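PDB 4MAD: beta-galactosidase from Bacillus circulans, which probably hydrolyses terminal non-reducing beta-D-galactose residues from beta-D-galactosides, as a member of glycoside hydrolase family 35. Local coordinates for residues Tyr40-Pro45 against Thr311-Asp316; Tyr393-Tyr398 against Leu576-His581; Tyr514-Ile519 against Ser533-Gly538; Lys537-Val540 against His545-Gly548. All coordinates share one frame; numbering follows the deposited sequence.

Interaction 1 (Tyr40-Pro45 against Thr311-Asp316); sequences YFRTVP and TSYDYD
Arg42, closing the short 3-10 turn 40-42, faces Tyr313 in the irregular segment 311-316 with their CA atoms 8.1 Å apart, a separation bridged by side chains and by no backbone bond. The Arg42 chain runs extended from CG to NE and lays its guanidinium on one face of the Tyr313 ring, the planes only 13° apart. Its CZ lies 3.7 Å from the ring centroid, making this a cation-pi stack. Overlap favours one side of the ring: Arg42 NE is 3.4 Å from Tyr313 CD2, and Arg42 NH1 is equally close to Tyr313 CE2. CD1 of Tyr315 sits above the opposite face, toward its rim. Arginine suits the place because a stacked guanidinium can still donate from its rim, and NH2 bonds Asn292. Tyrosine adds a hydroxyl, hydrogen-bonded to Glu112 and Tyr285. A leucine in place of Tyr313 would probably leave the guanidinium without its flat support and Glu112 without its phenol partner. Both loops lie beyond the C-terminal ends of barrel strands 34-38 and 281-284, where TIM-barrel glycosidases keep their active site; the Tyr313 side chain is about 8 Å from that of Glu247, the predicted nucleophile.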
loop_
_atom_site.group_PDB
_atom_site.type_symbol
_atom_site.label_atom_id
_atom_site.label_comp_id
_atom_site.label_asym_id
_atom_site.label_seq_id
_atom_site.Cartn_x
_atom_site.Cartn_y
_atom_site.Cartn_z
ATOM N N TYR A 40 5.166 -6.001 -7.558
ATOM C CA TYR A 40 6.596 -5.982 -7.363
ATOM C C TYR A 40 6.933 -5.198 -6.092
ATOM O O TYR A 40 7.883 -5.470 -5.450
ATOM C CB TYR A 40 7.353 -5.424 -8.576
ATOM C CG TYR A 40 6.871 -4.099 -9.014
ATOM C CD1 TYR A 40 7.535 -2.967 -8.676
ATOM C CD2 TYR A 40 5.771 -3.989 -9.762
ATOM C CE1 TYR A 40 7.059 -1.731 -9.035
ATOM C CE2 TYR A 40 5.293 -2.755 -10.155
ATOM C CZ TYR A 40 5.932 -1.610 -9.766
ATOM O OH TYR A 40 5.476 -0.400 -10.129
ATOM N N PHE A 41 6.108 -4.217 -5.790
ATOM C CA PHE A 41 6.423 -3.219 -4.770
ATOM C C PHE A 41 6.132 -3.715 -3.393
ATOM O O PHE A 41 6.353 -3.032 -2.445
ATOM C CB PHE A 41 5.763 -1.896 -5.039
ATOM C CG PHE A 41 4.310 -1.969 -5.439
ATOM C CD1 PHE A 41 3.331 -1.908 -4.490
ATOM C CD2 PHE A 41 3.928 -2.085 -6.753
ATOM C CE1 PHE A 41 2.056 -1.894 -4.854
ATOM C CE2 PHE A 41 2.645 -2.104 -7.085
ATOM C CZ PHE A 41 1.715 -2.017 -6.134
ATOM N N ARG A 42 5.648 -4.932 -3.335
ATOM C CA ARG A 42 5.272 -5.540 -2.081
ATOM C C ARG A 42 6.146 -6.728 -1.608
ATOM O O ARG A 42 5.879 -7.283 -0.618
ATOM C CB ARG A 42 3.807 -5.894 -2.105
ATOM C CG ARG A 42 2.931 -4.700 -1.878
ATOM C CD ARG A 42 1.459 -4.969 -2.042
ATOM N NE ARG A 42 0.625 -4.077 -1.278
ATOM C CZ ARG A 42 -0.485 -3.490 -1.704
ATOM N NH1 ARG A 42 -0.932 -3.727 -2.906
ATOM N NH2 ARG A 42 -1.166 -2.715 -0.885
ATOM N N THR A 43 7.186 -7.072 -2.366
ATOM C CA THR A 43 8.129 -8.100 -1.973
ATOM C C THR A 43 9.551 -7.619 -2.283
ATOM O O THR A 43 9.745 -7.019 -3.246
ATOM C CB THR A 43 7.797 -9.411 -2.679
ATOM O OG1 THR A 43 6.550 -9.882 -2.197
ATOM C CG2 THR A 43 8.886 -10.419 -2.470
ATOM N N VAL A 44 10.508 -7.895 -1.437
ATOM C CA VAL A 44 11.868 -7.434 -1.736
ATOM C C VAL A 44 12.378 -8.115 -3.005
ATOM O O VAL A 44 12.073 -9.240 -3.226
ATOM C CB VAL A 44 12.882 -7.728 -0.588
ATOM C CG1 VAL A 44 12.591 -6.863 0.600
ATOM C CG2 VAL A 44 12.863 -9.188 -0.230
ATOM N N PRO A 45 13.209 -7.444 -3.793
ATOM C CA PRO A 45 13.593 -7.968 -5.099
ATOM C C PRO A 45 14.328 -9.300 -5.080
ATOM O O PRO A 45 14.192 -10.089 -5.961
ATOM C CB PRO A 45 14.477 -6.876 -5.684
ATOM C CG PRO A 45 14.578 -5.879 -4.729
ATOM C CD PRO A 45 13.636 -6.065 -3.646
ATOM N N THR A 311 -0.033 -3.209 8.047
ATOM C CA THR A 311 1.224 -3.439 7.370
ATOM C C THR A 311 1.283 -4.710 6.488
ATOM O O THR A 311 1.657 -4.644 5.372
ATOM C CB THR A 311 2.375 -3.537 8.391
ATOM O OG1 THR A 311 2.425 -2.358 9.125
ATOM C CG2 THR A 311 3.693 -3.777 7.654
ATOM N N SER A 312 0.912 -5.838 7.046
ATOM C CA SER A 312 0.876 -7.068 6.321
ATOM C C SER A 312 -0.133 -6.989 5.195
ATOM O O SER A 312 -1.201 -6.531 5.381
ATOM C CB SER A 312 0.446 -8.252 7.203
ATOM O OG SER A 312 0.217 -9.429 6.481
ATOM N N TYR A 313 0.245 -7.492 4.041
ATOM C CA TYR A 313 -0.659 -7.720 2.924
ATOM C C TYR A 313 -0.768 -9.189 2.562
ATOM O O TYR A 313 -0.912 -9.503 1.450
ATOM C CB TYR A 313 -0.312 -6.882 1.730
ATOM C CG TYR A 313 -1.443 -6.498 0.818
ATOM C CD1 TYR A 313 -2.566 -5.836 1.265
ATOM C CD2 TYR A 313 -1.356 -6.743 -0.512
ATOM C CE1 TYR A 313 -3.560 -5.493 0.412
ATOM C CE2 TYR A 313 -2.342 -6.389 -1.349
ATOM C CZ TYR A 313 -3.452 -5.756 -0.907
ATOM O OH TYR A 313 -4.383 -5.378 -1.818
ATOM N N ASP A 314 -0.752 -10.038 3.563
ATOM C CA ASP A 314 -0.748 -11.463 3.378
ATOM C C ASP A 314 -1.963 -11.797 2.572
ATOM O O ASP A 314 -1.840 -12.466 1.657
ATOM C CB ASP A 314 -0.841 -12.128 4.751
ATOM C CG ASP A 314 -0.968 -13.665 4.710
ATOM O OD1 ASP A 314 0.001 -14.313 5.038
ATOM O OD2 ASP A 314 -2.048 -14.156 4.449
ATOM N N TYR A 315 -3.128 -11.294 2.937
ATOM C CA TYR A 315 -4.365 -11.306 2.143
ATOM C C TYR A 315 -5.033 -12.687 2.168
ATOM O O TYR A 315 -5.899 -12.950 1.424
ATOM C CB TYR A 315 -4.081 -10.924 0.683
ATOM C CG TYR A 315 -5.210 -10.204 0.008
ATOM C CD1 TYR A 315 -5.245 -8.850 -0.060
ATOM C CD2 TYR A 315 -6.235 -10.883 -0.547
ATOM C CE1 TYR A 315 -6.261 -8.193 -0.656
ATOM C CE2 TYR A 315 -7.246 -10.251 -1.147
ATOM C CZ TYR A 315 -7.260 -8.914 -1.204
ATOM O OH TYR A 315 -8.293 -8.318 -1.815
ATOM N N ASP A 316 -4.556 -13.572 3.012
ATOM C CA ASP A 316 -4.971 -14.943 2.915
ATOM C C ASP A 316 -4.670 -15.430 1.499
ATOM O O ASP A 316 -5.388 -16.153 0.923
ATOM C CB ASP A 316 -6.426 -15.147 3.237
ATOM C CG ASP A 316 -6.720 -16.571 3.625
ATOM O OD1 ASP A 316 -5.824 -17.234 4.070
ATOM O OD2 ASP A 316 -7.864 -16.956 3.516
#

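Interaction 2 (Tyr393-Tyr398 against Leu576-His581); sequences YGFIVY and LELHKH
The Phe395 ring meets two leucines with its outer end, both on one side of its plane: Leu578 at its edge and Leu576 obliquely. CD1 of Leu578 lies near the ring plane, 3.9 Å from Phe395 CE1. The other methyl of Leu578, CD2, comes to CE1 from that same side, just as near but well above the plane. Beyond CZ, Phe395 CE2 meets CD2 of Leu576 at 4.2 Å, an oblique approach in which the two side chains slide past each other. With CG anti to the carbonyl carbon (chi1 -62°), Phe395 projects from its strand toward both partners. The contact joins two beta domains: strand 395-403 belongs to the six-stranded antiparallel sheet of the first all-beta domain, and strand 569-577 to the eight-stranded antiparallel sheet to which the galactose-binding region contributes. Aromatic and branched aliphatic residues fit a buried seam of this kind, since neither brings a polar group needing a partner; Glu457 and Leu493 also touch Phe395. Where strand 569-577 ends, Glu577 organises the turn. Its OE2 accepts from His579 N at 2.8 Å and from Lys580 N at 2.9 Å, the two donors coming from opposite faces of the carboxylate plane. OE1 is bonded to Tyr550 OH, Thr536 N and Lys537 N, an array of donors likely to favour the charged carboxylate.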
loop_
_atom_site.group_PDB
_atom_site.type_symbol
_atom_site.label_atom_id
_atom_site.label_comp_id
_atom_site.label_asym_id
_atom_site.label_seq_id
_atom_site.Cartn_x
_atom_site.Cartn_y
_atom_site.Cartn_z
ATOM N N TYR A 393 5.092 11.190 3.475
ATOM C CA TYR A 393 4.814 10.176 4.477
ATOM C C TYR A 393 5.409 10.447 5.870
ATOM O O TYR A 393 6.330 11.154 6.002
ATOM C CB TYR A 393 5.250 8.794 4.007
ATOM C CG TYR A 393 5.044 8.439 2.560
ATOM C CD1 TYR A 393 3.796 8.341 2.022
ATOM C CD2 TYR A 393 6.111 8.129 1.749
ATOM C CE1 TYR A 393 3.605 7.997 0.733
ATOM C CE2 TYR A 393 5.938 7.836 0.453
ATOM C CZ TYR A 393 4.695 7.733 -0.072
ATOM O OH TYR A 393 4.516 7.453 -1.356
ATOM N N GLY A 394 4.809 9.841 6.873
ATOM C CA GLY A 394 5.322 9.860 8.222
ATOM C C GLY A 394 4.643 10.712 9.267
ATOM O O GLY A 394 3.487 10.747 9.314
ATOM N N PHE A 395 5.431 11.418 10.071
ATOM C CA PHE A 395 4.965 12.179 11.214
ATOM C C PHE A 395 5.392 13.619 10.974
ATOM O O PHE A 395 6.274 13.862 10.221
ATOM C CB PHE A 395 5.614 11.684 12.512
ATOM C CG PHE A 395 5.303 10.256 12.869
ATOM C CD1 PHE A 395 4.307 9.962 13.746
ATOM C CD2 PHE A 395 6.025 9.214 12.343
ATOM C CE1 PHE A 395 4.003 8.701 14.056
ATOM C CE2 PHE A 395 5.720 7.946 12.681
ATOM C CZ PHE A 395 4.713 7.692 13.523
ATOM N N ILE A 396 4.712 14.537 11.606
ATOM C CA ILE A 396 5.077 15.931 11.516
ATOM C C ILE A 396 4.742 16.604 12.827
ATOM O O ILE A 396 3.741 16.370 13.381
ATOM C CB ILE A 396 4.401 16.609 10.324
ATOM C CG1 ILE A 396 4.750 18.078 10.261
ATOM C CG2 ILE A 396 2.962 16.461 10.401
ATOM C CD1 ILE A 396 4.411 18.671 9.046
ATOM N N VAL A 397 5.651 17.421 13.291
ATOM C CA VAL A 397 5.433 18.115 14.508
ATOM C C VAL A 397 5.105 19.579 14.189
ATOM O O VAL A 397 5.797 20.206 13.476
ATOM C CB VAL A 397 6.665 18.123 15.409
ATOM C CG1 VAL A 397 6.420 18.895 16.618
ATOM C CG2 VAL A 397 7.065 16.760 15.767
ATOM N N TYR A 398 4.030 20.056 14.777
ATOM C CA TYR A 398 3.565 21.412 14.625
ATOM C C TYR A 398 3.715 22.109 15.994
ATOM O O TYR A 398 3.366 21.570 16.977
ATOM C CB TYR A 398 2.089 21.502 14.248
ATOM C CG TYR A 398 1.659 21.009 12.879
ATOM C CD1 TYR A 398 1.510 21.880 11.817
ATOM C CD2 TYR A 398 1.308 19.703 12.663
ATOM C CE1 TYR A 398 1.087 21.436 10.608
ATOM C CE2 TYR A 398 0.890 19.300 11.468
ATOM C CZ TYR A 398 0.782 20.162 10.431
ATOM O OH TYR A 398 0.368 19.753 9.251
ATOM N N LEU A 576 10.599 2.964 16.985
ATOM C CA LEU A 576 10.006 4.199 17.474
ATOM C C LEU A 576 8.676 3.829 18.079
ATOM O O LEU A 576 7.850 3.330 17.408
ATOM C CB LEU A 576 9.781 5.202 16.347
ATOM C CG LEU A 576 9.008 6.489 16.634
ATOM C CD1 LEU A 576 9.599 7.294 17.728
ATOM C CD2 LEU A 576 8.811 7.372 15.393
ATOM N N GLU A 577 8.527 4.045 19.355
ATOM C CA GLU A 577 7.295 3.788 20.035
ATOM C C GLU A 577 6.693 5.086 20.517
ATOM O O GLU A 577 7.345 5.882 21.062
ATOM C CB GLU A 577 7.480 2.859 21.206
ATOM C CG GLU A 577 6.449 2.996 22.235
ATOM C CD GLU A 577 5.116 2.326 21.876
ATOM O OE1 GLU A 577 5.130 1.259 21.261
ATOM O OE2 GLU A 577 4.076 2.889 22.213
ATOM N N LEU A 578 5.432 5.248 20.192
ATOM C CA LEU A 578 4.657 6.436 20.473
ATOM C C LEU A 578 4.224 6.676 21.891
ATOM O O LEU A 578 4.137 7.761 22.302
ATOM C CB LEU A 578 3.467 6.592 19.517
ATOM C CG LEU A 578 3.773 6.636 18.043
ATOM C CD1 LEU A 578 2.546 6.846 17.195
ATOM C CD2 LEU A 578 4.850 7.583 17.739
ATOM N N HIS A 579 3.843 5.634 22.590
ATOM C CA HIS A 579 3.218 5.806 23.867
ATOM C C HIS A 579 3.814 5.114 25.083
ATOM O O HIS A 579 4.038 5.735 26.089
ATOM C CB HIS A 579 1.794 5.328 23.783
ATOM C CG HIS A 579 0.984 6.064 22.785
ATOM N ND1 HIS A 579 0.497 7.321 23.024
ATOM C CD2 HIS A 579 0.582 5.723 21.544
ATOM C CE1 HIS A 579 -0.171 7.724 21.966
ATOM N NE2 HIS A 579 -0.133 6.778 21.057
ATOM N N LYS A 580 3.948 3.812 24.973
ATOM C CA LYS A 580 4.301 3.009 26.115
ATOM C C LYS A 580 5.555 2.220 25.835
ATOM O O LYS A 580 5.601 1.525 24.922
ATOM C CB LYS A 580 3.173 2.093 26.477
ATOM C CG LYS A 580 1.970 2.779 26.993
ATOM C CD LYS A 580 0.891 1.780 27.196
ATOM C CE LYS A 580 -0.331 2.300 27.870
ATOM N NZ LYS A 580 -1.373 1.275 27.862
ATOM N N HIS A 581 6.551 2.379 26.685
ATOM C CA HIS A 581 7.881 1.901 26.426
ATOM C C HIS A 581 8.258 0.672 27.254
ATOM O O HIS A 581 7.757 0.488 28.311
ATOM C CB HIS A 581 8.862 3.048 26.668
ATOM C CG HIS A 581 8.505 4.282 25.913
ATOM N ND1 HIS A 581 8.691 4.398 24.564
ATOM C CD2 HIS A 581 7.906 5.420 26.309
ATOM C CE1 HIS A 581 8.218 5.551 24.159
ATOM N NE2 HIS A 581 7.754 6.196 25.200
#

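Interaction 3 (Tyr514-Ile519 against Ser533-Gly538); sequences YFHKGI and SEWTKG
His516 and Trp535 meet against the antiparallel sheet of the galactose-binding domain, across strand 569-577, which lies between strands 514-522 and 537-542. The tight part is an offset edge-to-face aromatic pair. Trp535 turns the edge of its six-membered ring toward the face of His516, with centroids 5.1 Å apart and planes at 63°. Its CG is anti to the carbonyl carbon (chi1 -66°), which carries the indole toward His516. CH2 of Trp535 stands 3.6 Å above the imidazole plane, displaced toward the rim rather than over the centre. Both side chains also touch Leu575 of the intervening strand. Histidine suits its position because it offers a ring face to the tryptophan while both nitrogens find partners: ND1 is hydrogen-bonded to His364 and NE2 to His581. Tryptophan supplies the length needed to span the strand from the loop just before 537-542, and its NE1 donates to the carbonyl of Ser584. The looser, solvent side is formed by the exposed Ser533 and Glu534, just before the tryptophan, and by Ile519 at the far end of segment 514-519; none of them meets the other segment. The closest approach of the pair is between His516 CD2 and Trp535 CZ3, at 3.5 Å.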
loop_
_atom_site.group_PDB
_atom_site.type_symbol
_atom_site.label_atom_id
_atom_site.label_comp_id
_atom_site.label_asym_id
_atom_site.label_seq_id
_atom_site.Cartn_x
_atom_site.Cartn_y
_atom_site.Cartn_z
ATOM N N TYR A 514 9.639 7.835 21.681
ATOM C CA TYR A 514 11.055 7.632 21.787
ATOM C C TYR A 514 11.545 6.620 20.782
ATOM O O TYR A 514 10.886 5.679 20.525
ATOM C CB TYR A 514 11.428 7.143 23.159
ATOM C CG TYR A 514 11.600 8.187 24.187
ATOM C CD1 TYR A 514 12.851 8.597 24.596
ATOM C CD2 TYR A 514 10.514 8.766 24.775
ATOM C CE1 TYR A 514 12.989 9.536 25.559
ATOM C CE2 TYR A 514 10.649 9.703 25.716
ATOM C CZ TYR A 514 11.869 10.086 26.119
ATOM O OH TYR A 514 11.975 11.051 27.058
ATOM N N PHE A 515 12.723 6.855 20.247
ATOM C CA PHE A 515 13.470 5.884 19.522
ATOM C C PHE A 515 14.231 4.962 20.495
ATOM O O PHE A 515 14.837 5.420 21.407
ATOM C CB PHE A 515 14.450 6.552 18.589
ATOM C CG PHE A 515 13.804 7.377 17.513
ATOM C CD1 PHE A 515 13.414 6.829 16.341
ATOM C CD2 PHE A 515 13.599 8.720 17.688
ATOM C CE1 PHE A 515 12.856 7.566 15.387
ATOM C CE2 PHE A 515 13.050 9.444 16.726
ATOM C CZ PHE A 515 12.669 8.872 15.581
ATOM N N HIS A 516 14.197 3.691 20.280
ATOM C CA HIS A 516 14.855 2.785 21.147
ATOM C C HIS A 516 15.829 2.024 20.273
ATOM O O HIS A 516 15.444 1.563 19.258
ATOM C CB HIS A 516 13.854 1.829 21.675
ATOM C CG HIS A 516 12.857 2.444 22.582
ATOM N ND1 HIS A 516 13.165 2.852 23.842
ATOM C CD2 HIS A 516 11.552 2.719 22.413
ATOM C CE1 HIS A 516 12.089 3.337 24.420
ATOM N NE2 HIS A 516 11.099 3.284 23.567
ATOM N N LYS A 517 17.076 1.887 20.676
ATOM C CA LYS A 517 18.070 1.261 19.829
ATOM C C LYS A 517 18.717 0.045 20.433
ATOM O O LYS A 517 19.091 0.064 21.532
ATOM C CB LYS A 517 19.152 2.221 19.431
ATOM C CG LYS A 517 20.103 1.637 18.470
ATOM C CD LYS A 517 21.271 2.479 18.314
ATOM C CE LYS A 517 21.575 2.645 16.922
ATOM N NZ LYS A 517 22.739 1.847 16.592
ATOM N N GLY A 518 18.793 -1.004 19.632
ATOM C CA GLY A 518 19.317 -2.272 20.046
ATOM C C GLY A 518 20.126 -2.960 18.957
ATOM O O GLY A 518 20.045 -2.602 17.843
ATOM N N ILE A 519 20.883 -3.969 19.333
ATOM C CA ILE A 519 21.692 -4.716 18.400
ATOM C C ILE A 519 21.281 -6.195 18.352
ATOM O O ILE A 519 21.172 -6.805 19.353
ATOM C CB ILE A 519 23.163 -4.631 18.795
ATOM C CG1 ILE A 519 23.596 -3.182 18.889
ATOM C CG2 ILE A 519 24.012 -5.273 17.813
ATOM C CD1 ILE A 519 23.860 -2.625 17.614
ATOM N N SER A 533 3.903 -7.404 20.391
ATOM C CA SER A 533 2.692 -7.528 21.183
ATOM C C SER A 533 2.793 -6.802 22.513
ATOM O O SER A 533 1.799 -6.398 23.061
ATOM C CB SER A 533 2.302 -8.993 21.428
ATOM O OG SER A 533 3.262 -9.672 22.151
ATOM N N GLU A 534 3.997 -6.722 23.047
ATOM C CA GLU A 534 4.219 -5.984 24.281
ATOM C C GLU A 534 4.073 -4.467 24.135
ATOM O O GLU A 534 3.754 -3.812 25.064
ATOM C CB GLU A 534 5.519 -6.340 24.988
ATOM C CG GLU A 534 5.595 -5.775 26.395
ATOM C CD GLU A 534 6.913 -5.990 27.144
ATOM O OE1 GLU A 534 7.932 -6.312 26.557
ATOM O OE2 GLU A 534 6.900 -5.805 28.349
ATOM N N TRP A 535 4.401 -3.961 22.973
ATOM C CA TRP A 535 4.470 -2.552 22.677
ATOM C C TRP A 535 3.103 -1.996 22.308
ATOM O O TRP A 535 2.146 -2.703 22.341
ATOM C CB TRP A 535 5.529 -2.296 21.611
ATOM C CG TRP A 535 6.918 -2.615 22.124
ATOM C CD1 TRP A 535 7.485 -3.831 22.279
ATOM C CD2 TRP A 535 7.891 -1.670 22.549
ATOM N NE1 TRP A 535 8.696 -3.698 22.817
ATOM C CE2 TRP A 535 8.997 -2.381 22.960
ATOM C CE3 TRP A 535 7.916 -0.289 22.638
ATOM C CZ2 TRP A 535 10.130 -1.771 23.438
ATOM C CZ3 TRP A 535 9.045 0.313 23.109
ATOM C CH2 TRP A 535 10.126 -0.422 23.521
ATOM N N THR A 536 3.045 -0.709 22.017
ATOM C CA THR A 536 1.766 -0.079 21.782
ATOM C C THR A 536 1.480 0.455 20.365
ATOM O O THR A 536 0.582 0.018 19.742
ATOM C CB THR A 536 1.449 0.974 22.873
ATOM O OG1 THR A 536 1.247 0.317 24.108
ATOM C CG2 THR A 536 0.240 1.747 22.527
ATOM N N LYS A 537 2.258 1.410 19.910
ATOM C CA LYS A 537 2.153 1.864 18.555
ATOM C C LYS A 537 3.435 2.472 18.066
ATOM O O LYS A 537 4.072 3.201 18.769
ATOM C CB LYS A 537 1.028 2.836 18.404
ATOM C CG LYS A 537 0.712 3.224 16.970
ATOM C CD LYS A 537 -0.541 4.007 16.854
ATOM C CE LYS A 537 -1.145 3.982 15.483
ATOM N NZ LYS A 537 -0.273 4.443 14.465
ATOM N N GLY A 538 3.765 2.163 16.837
ATOM C CA GLY A 538 4.975 2.686 16.263
ATOM C C GLY A 538 5.422 2.093 14.967
ATOM O O GLY A 538 4.635 1.649 14.237
#

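Interaction 4 (Lys537-Val540 against His545-Gly548); sequences KGVV and HHLG
Leu547 N donates to Val540 O at 2.9 Å, a fairly straight bond (159° at the hydrogen). It is the one regular hydrogen bond joining these segments. Further along, the carbonyl of Gly548 is met by a CA-H...O contact, Val539 CA to Gly548 O at 3.4 Å. The strand directions make 144°, well short of flat antiparallel. Leu547 has near-helical backbone angles, and Gly548 follows with a positive phi at which a CB would press on the preceding carbonyl oxygen, hence glycine. On one side Val540 CG1 packs against Leu547 CD1 at 3.9 Å. On the other, His546 carries its CG anti to the backbone N (chi1 -177°), which brings NE2 to 3.5 Å from Val539 CG1. Replacing His546 with an alanine is likely to open a gap beside Val539 and deprive Phe295 of its edge-to-face partner. The whole is a beta hairpin of strands 537-542 and 545-551, the latter outermost in its sheet. Strand 569-577 flanks 537-542 on its other side, Ile530 and Leu559 from strands 528-531 and 558-561 cover Val540 and Leu547, and the backbone of Gly294 hydrogen-bonds that of His546.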
loop_
_atom_site.group_PDB
_atom_site.type_symbol
_atom_site.label_atom_id
_atom_site.label_comp_id
_atom_site.label_asym_id
_atom_site.label_seq_id
_atom_site.Cartn_x
_atom_site.Cartn_y
_atom_site.Cartn_z
ATOM N N LYS A 537 2.258 1.410 19.910
ATOM C CA LYS A 537 2.153 1.864 18.555
ATOM C C LYS A 537 3.435 2.472 18.066
ATOM O O LYS A 537 4.072 3.201 18.769
ATOM C CB LYS A 537 1.028 2.836 18.404
ATOM C CG LYS A 537 0.712 3.224 16.970
ATOM C CD LYS A 537 -0.541 4.007 16.854
ATOM C CE LYS A 537 -1.145 3.982 15.483
ATOM N NZ LYS A 537 -0.273 4.443 14.465
ATOM N N GLY A 538 3.765 2.163 16.837
ATOM C CA GLY A 538 4.975 2.686 16.263
ATOM C C GLY A 538 5.422 2.093 14.967
ATOM O O GLY A 538 4.635 1.649 14.237
ATOM N N VAL A 539 6.702 2.203 14.703
ATOM C CA VAL A 539 7.347 1.643 13.544
ATOM C C VAL A 539 8.704 1.038 13.921
ATOM O O VAL A 539 9.223 1.308 14.952
ATOM C CB VAL A 539 7.549 2.686 12.459
ATOM C CG1 VAL A 539 6.236 3.169 11.941
ATOM C CG2 VAL A 539 8.374 3.805 12.949
ATOM N N VAL A 540 9.238 0.221 13.039
ATOM C CA VAL A 540 10.526 -0.384 13.249
ATOM C C VAL A 540 11.437 -0.307 12.021
ATOM O O VAL A 540 10.990 -0.459 10.942
ATOM C CB VAL A 540 10.326 -1.835 13.687
ATOM C CG1 VAL A 540 11.611 -2.477 13.983
ATOM C CG2 VAL A 540 9.453 -1.825 14.885
ATOM N N HIS A 545 16.062 -0.216 7.207
ATOM C CA HIS A 545 14.953 -0.658 6.417
ATOM C C HIS A 545 13.684 -0.509 7.239
ATOM O O HIS A 545 13.558 -1.084 8.245
ATOM C CB HIS A 545 15.117 -2.085 6.038
ATOM C CG HIS A 545 16.258 -2.341 5.116
ATOM N ND1 HIS A 545 16.228 -2.009 3.795
ATOM C CD2 HIS A 545 17.456 -2.903 5.334
ATOM C CE1 HIS A 545 17.361 -2.364 3.233
ATOM N NE2 HIS A 545 18.130 -2.890 4.154
ATOM N N HIS A 546 12.751 0.247 6.710
ATOM C CA HIS A 546 11.523 0.557 7.430
ATOM C C HIS A 546 10.535 -0.594 7.227
ATOM O O HIS A 546 10.042 -0.773 6.189
ATOM C CB HIS A 546 10.911 1.861 6.899
ATOM C CG HIS A 546 9.691 2.296 7.637
ATOM N ND1 HIS A 546 9.198 3.573 7.595
ATOM C CD2 HIS A 546 8.898 1.620 8.483
ATOM C CE1 HIS A 546 8.133 3.653 8.364
ATOM N NE2 HIS A 546 7.942 2.479 8.922
ATOM N N LEU A 547 10.320 -1.356 8.268
ATOM C CA LEU A 547 9.458 -2.514 8.233
ATOM C C LEU A 547 7.993 -2.221 8.027
ATOM O O LEU A 547 7.283 -3.053 7.591
ATOM C CB LEU A 547 9.595 -3.339 9.491
ATOM C CG LEU A 547 10.941 -3.976 9.790
ATOM C CD1 LEU A 547 10.842 -4.849 10.957
ATOM C CD2 LEU A 547 11.548 -4.681 8.626
ATOM N N GLY A 548 7.565 -1.074 8.485
ATOM C CA GLY A 548 6.161 -0.808 8.604
ATOM C C GLY A 548 5.736 -0.410 9.985
ATOM O O GLY A 548 6.536 -0.096 10.780
#

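How the interactions relate
All four contacts are buried, but interaction 1 lies nearest the centre of the chain (about 9 Å, centre to centre) and interaction 3 farthest out (about 23 Å), with interactions 4 and 2 between (about 14 and 20 Å). Interaction 1 is a charged stack near the predicted active site; the others lie away from annotated sites. Interaction 2 is purely apolar, interaction 3 aromatic, and interaction 4 combines a backbone bond with side-chain packing. Interactions 3 and 4 share Lys537 and Gly538 of strand 537-542, and segment 576-581 pairs with it through Leu578 N to Lys537 O and Leu576 N to Val539 O. Segment 311-316 touches interaction 4, where Thr311 CG2 packs 3.7 Å from Leu547 O.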